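Local coordinates for p-47 protein (Clostridium botulinum E1 str. 'BoNT E Beluga', PDB 5WIX), which is of unknown function but has a tubular, BPI-like TULIP-domain fold, consistent with binding lipids or other hydrophobic ligands, at residues I238-P250 with F265-I277. Residues are numbered along the deposited sequence; the frame is centred on the assembly and turned at random.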
# COMPACT_ATOMS: atom_id res chain seq x y z
N ILE A 238 1.73 -2.36 1.86
CA ILE A 238 1.50 -2.14 3.30
C ILE A 238 2.75 -2.43 4.12
O ILE A 238 3.37 -3.50 3.97
CB ILE A 238 0.35 -3.02 3.82
CG1 ILE A 238 -0.99 -2.54 3.27
CG2 ILE A 238 0.31 -2.99 5.32
CD1 ILE A 238 -1.99 -3.66 3.10
N SER A 239 3.13 -1.48 4.97
CA SER A 239 4.29 -1.62 5.87
C SER A 239 4.14 -2.86 6.75
O SER A 239 3.02 -3.32 7.00
CB SER A 239 4.44 -0.38 6.75
OG SER A 239 3.51 -0.42 7.83
N GLU A 240 5.26 -3.37 7.26
CA GLU A 240 5.20 -4.55 8.13
C GLU A 240 4.28 -4.32 9.34
O GLU A 240 3.43 -5.16 9.64
CB GLU A 240 6.59 -4.96 8.61
CG GLU A 240 6.56 -5.77 9.91
CD GLU A 240 7.85 -6.52 10.18
OE1 GLU A 240 8.49 -6.26 11.22
OE2 GLU A 240 8.22 -7.38 9.36
N LYS A 241 4.45 -3.18 10.01
CA LYS A 241 3.68 -2.90 11.22
C LYS A 241 2.19 -3.01 10.94
O LYS A 241 1.51 -3.87 11.51
CB LYS A 241 4.01 -1.51 11.78
CG LYS A 241 3.28 -1.17 13.09
CD LYS A 241 3.77 0.15 13.72
CE LYS A 241 2.73 1.27 13.58
NZ LYS A 241 1.32 0.83 13.88
N LEU A 242 1.67 -2.18 10.04
CA LEU A 242 0.24 -2.19 9.73
C LEU A 242 -0.28 -3.59 9.43
O LEU A 242 -1.41 -3.96 9.78
CB LEU A 242 -0.05 -1.27 8.55
CG LEU A 242 0.20 0.21 8.85
CD1 LEU A 242 -0.22 1.04 7.67
CD2 LEU A 242 -0.57 0.65 10.09
N PHE A 243 0.57 -4.39 8.79
CA PHE A 243 0.23 -5.77 8.51
C PHE A 243 0.07 -6.58 9.79
O PHE A 243 -0.94 -7.26 9.99
CB PHE A 243 1.30 -6.42 7.65
CG PHE A 243 1.25 -7.92 7.65
CD1 PHE A 243 0.29 -8.60 6.91
CD2 PHE A 243 2.19 -8.65 8.36
CE1 PHE A 243 0.25 -9.99 6.89
CE2 PHE A 243 2.16 -10.05 8.35
CZ PHE A 243 1.20 -10.72 7.61
N MET A 244 1.09 -6.51 10.65
CA MET A 244 1.06 -7.19 11.94
C MET A 244 -0.19 -6.79 12.75
O MET A 244 -0.96 -7.65 13.18
CB MET A 244 2.32 -6.86 12.76
CG MET A 244 3.58 -7.64 12.37
SD MET A 244 3.32 -9.38 11.98
CE MET A 244 4.82 -10.10 12.65
N GLU A 245 -0.38 -5.48 12.91
CA GLU A 245 -1.46 -4.95 13.74
C GLU A 245 -2.85 -5.17 13.16
O GLU A 245 -3.77 -5.58 13.87
CB GLU A 245 -1.25 -3.45 13.97
CG GLU A 245 -2.04 -2.87 15.11
CD GLU A 245 -1.78 -1.39 15.30
OE1 GLU A 245 -1.09 -0.79 14.44
OE2 GLU A 245 -2.25 -0.83 16.31
N ASN A 246 -3.03 -4.92 11.87
CA ASN A 246 -4.39 -4.86 11.35
C ASN A 246 -4.76 -6.02 10.46
O ASN A 246 -5.93 -6.17 10.08
CB ASN A 246 -4.60 -3.53 10.63
CG ASN A 246 -4.29 -2.35 11.53
OD1 ASN A 246 -3.14 -1.88 11.59
ND2 ASN A 246 -5.30 -1.88 12.26
N LEU A 247 -3.79 -6.88 10.15
CA LEU A 247 -4.09 -8.02 9.29
C LEU A 247 -3.89 -9.35 9.99
O LEU A 247 -4.80 -10.20 10.00
CB LEU A 247 -3.24 -7.96 8.01
CG LEU A 247 -3.88 -6.99 7.01
CD1 LEU A 247 -3.09 -6.91 5.71
CD2 LEU A 247 -5.30 -7.46 6.77
N LEU A 248 -2.72 -9.55 10.58
CA LEU A 248 -2.46 -10.81 11.27
C LEU A 248 -3.17 -10.89 12.64
O LEU A 248 -4.06 -11.73 12.84
CB LEU A 248 -0.96 -11.01 11.46
CG LEU A 248 -0.60 -12.38 12.03
CD1 LEU A 248 -0.95 -13.48 11.03
CD2 LEU A 248 0.86 -12.44 12.41
N LEU A 249 -2.76 -10.02 13.56
CA LEU A 249 -3.30 -10.00 14.93
C LEU A 249 -4.82 -10.20 15.04
O LEU A 249 -5.26 -11.09 15.77
CB LEU A 249 -2.91 -8.70 15.62
CG LEU A 249 -3.18 -8.62 17.11
CD1 LEU A 249 -2.18 -9.51 17.82
CD2 LEU A 249 -3.05 -7.18 17.58
N PRO A 250 -5.63 -9.42 14.29
CA PRO A 250 -7.09 -9.58 14.42
C PRO A 250 -7.55 -11.00 14.25
O PRO A 250 -8.42 -11.44 15.02
CB PRO A 250 -7.64 -8.72 13.28
CG PRO A 250 -6.60 -7.66 13.08
CD PRO A 250 -5.28 -8.33 13.35
N PHE A 265 -3.46 -8.58 23.55
CA PHE A 265 -2.23 -8.44 22.76
C PHE A 265 -1.75 -7.02 22.50
O PHE A 265 -2.54 -6.10 22.29
CB PHE A 265 -2.40 -9.11 21.40
CG PHE A 265 -2.43 -10.59 21.46
CD1 PHE A 265 -1.25 -11.31 21.46
CD2 PHE A 265 -3.63 -11.27 21.53
CE1 PHE A 265 -1.26 -12.67 21.52
CE2 PHE A 265 -3.66 -12.64 21.60
CZ PHE A 265 -2.47 -13.34 21.59
N ASN A 266 -0.42 -6.88 22.48
CA ASN A 266 0.24 -5.65 22.05
C ASN A 266 1.01 -5.86 20.76
O ASN A 266 1.48 -6.96 20.47
CB ASN A 266 1.19 -5.14 23.13
CG ASN A 266 0.56 -4.09 24.02
OD1 ASN A 266 -0.47 -3.50 23.66
ND2 ASN A 266 1.17 -3.83 25.17
N VAL A 267 1.15 -4.81 19.95
CA VAL A 267 2.16 -4.86 18.91
C VAL A 267 3.21 -3.81 19.24
O VAL A 267 2.91 -2.62 19.37
CB VAL A 267 1.59 -4.68 17.48
CG1 VAL A 267 0.52 -3.60 17.44
CG2 VAL A 267 2.71 -4.42 16.50
N ILE A 268 4.45 -4.28 19.40
CA ILE A 268 5.56 -3.48 19.89
C ILE A 268 6.44 -2.96 18.74
O ILE A 268 6.77 -3.70 17.81
CB ILE A 268 6.41 -4.31 20.88
CG1 ILE A 268 5.56 -4.73 22.06
CG2 ILE A 268 7.58 -3.51 21.38
CD1 ILE A 268 5.14 -3.57 22.94
N ASN A 269 6.83 -1.69 18.81
CA ASN A 269 7.64 -1.10 17.75
C ASN A 269 9.12 -1.48 17.85
O ASN A 269 9.69 -1.55 18.94
CB ASN A 269 7.47 0.42 17.77
CG ASN A 269 6.12 0.88 17.22
OD1 ASN A 269 5.26 0.06 16.90
ND2 ASN A 269 5.94 2.19 17.12
N THR A 270 9.72 -1.75 16.69
CA THR A 270 11.18 -1.95 16.57
C THR A 270 11.75 -0.97 15.53
O THR A 270 12.93 -0.63 15.56
CB THR A 270 11.54 -3.41 16.17
OG1 THR A 270 10.47 -3.99 15.42
CG2 THR A 270 11.78 -4.26 17.41
N SER A 271 10.88 -0.55 14.61
CA SER A 271 11.08 0.62 13.77
C SER A 271 9.75 1.37 13.75
O SER A 271 8.82 1.01 14.48
CB SER A 271 11.52 0.23 12.35
OG SER A 271 11.80 1.36 11.54
N ASP A 272 9.64 2.41 12.93
CA ASP A 272 8.35 3.06 12.76
C ASP A 272 7.54 2.30 11.71
O ASP A 272 6.41 2.68 11.41
CB ASP A 272 8.50 4.52 12.34
CG ASP A 272 9.30 5.32 13.34
OD1 ASP A 272 8.79 5.53 14.47
OD2 ASP A 272 10.43 5.75 13.00
N THR A 273 8.13 1.24 11.16
CA THR A 273 7.45 0.36 10.19
C THR A 273 7.69 -1.13 10.47
O THR A 273 7.09 -1.99 9.83
CB THR A 273 7.89 0.66 8.77
OG1 THR A 273 9.32 0.54 8.69
CG2 THR A 273 7.47 2.07 8.35
N THR A 274 8.58 -1.42 11.41
CA THR A 274 8.88 -2.79 11.81
C THR A 274 8.22 -3.08 13.15
O THR A 274 8.31 -2.26 14.07
CB THR A 274 10.40 -3.00 11.90
OG1 THR A 274 11.00 -2.60 10.67
CG2 THR A 274 10.77 -4.44 12.17
N GLY A 275 7.55 -4.23 13.28
CA GLY A 275 6.80 -4.52 14.49
C GLY A 275 6.66 -5.97 14.93
O GLY A 275 6.50 -6.87 14.09
N ILE A 276 6.70 -6.19 16.24
CA ILE A 276 6.54 -7.52 16.84
C ILE A 276 5.23 -7.69 17.65
O ILE A 276 4.80 -6.77 18.35
CB ILE A 276 7.73 -7.85 17.76
CG1 ILE A 276 8.99 -8.06 16.93
CG2 ILE A 276 7.47 -9.10 18.60
CD1 ILE A 276 10.14 -8.65 17.71
N ILE A 277 4.61 -8.85 17.54
CA ILE A 277 3.45 -9.17 18.36
C ILE A 277 3.83 -9.77 19.71
O ILE A 277 4.32 -10.91 19.77
CB ILE A 277 2.52 -10.14 17.65
CG1 ILE A 277 1.97 -9.52 16.36
CG2 ILE A 277 1.38 -10.55 18.58
CD1 ILE A 277 1.01 -10.42 15.55
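E240, in the first turn of helix 240-250, joins that helix to the end of a β-hairpin, and its side chain can be followed outward atom by atom. CB lies 3.2 Å from T273 O; CG is 3.8 Å from both that oxygen and G275 N; CD comes near T274 CG2. At the tip, OE1 accepts from G275 N (3.0 Å, N-H...O 155°) through its anti lone pair, away from the other carboxylate oxygen. An extended chain, with CG anti to the backbone N (chi1 157°), carries the carboxylate to this amide. The helix backbone adds a second bond, K241 N to T273 O (2.9 Å), in which the donor stands above the carbonyl plane. The helix N-terminus is thus tied to the hairpin at two successive points, and G275 backs directly onto it: the CA atoms of K241 and G275 are 4.8 Å apart. Farther along, contact is apolar. V267 CG1 packs against E245 CG (3.5 Å), the two side chains crossing at about a right angle, while E245 OE1 forms a salt bridge with K241 NZ within the helix. I277 CD1 meets L248 CD2 (3.7 Å), and L249 CD1 touches both F265 CB and I277 CG2. The helix runs 25° from strand 275-277 and nearly antiparallel to strand 265-269. Strand 275-279 pairs with strand 293-307, whose L306 touches E240 and M244 and whose M304 touches L248; L312 of strand 311-322 also meets M244 and L248, so the helix packs across several strands of this antiparallel sheet.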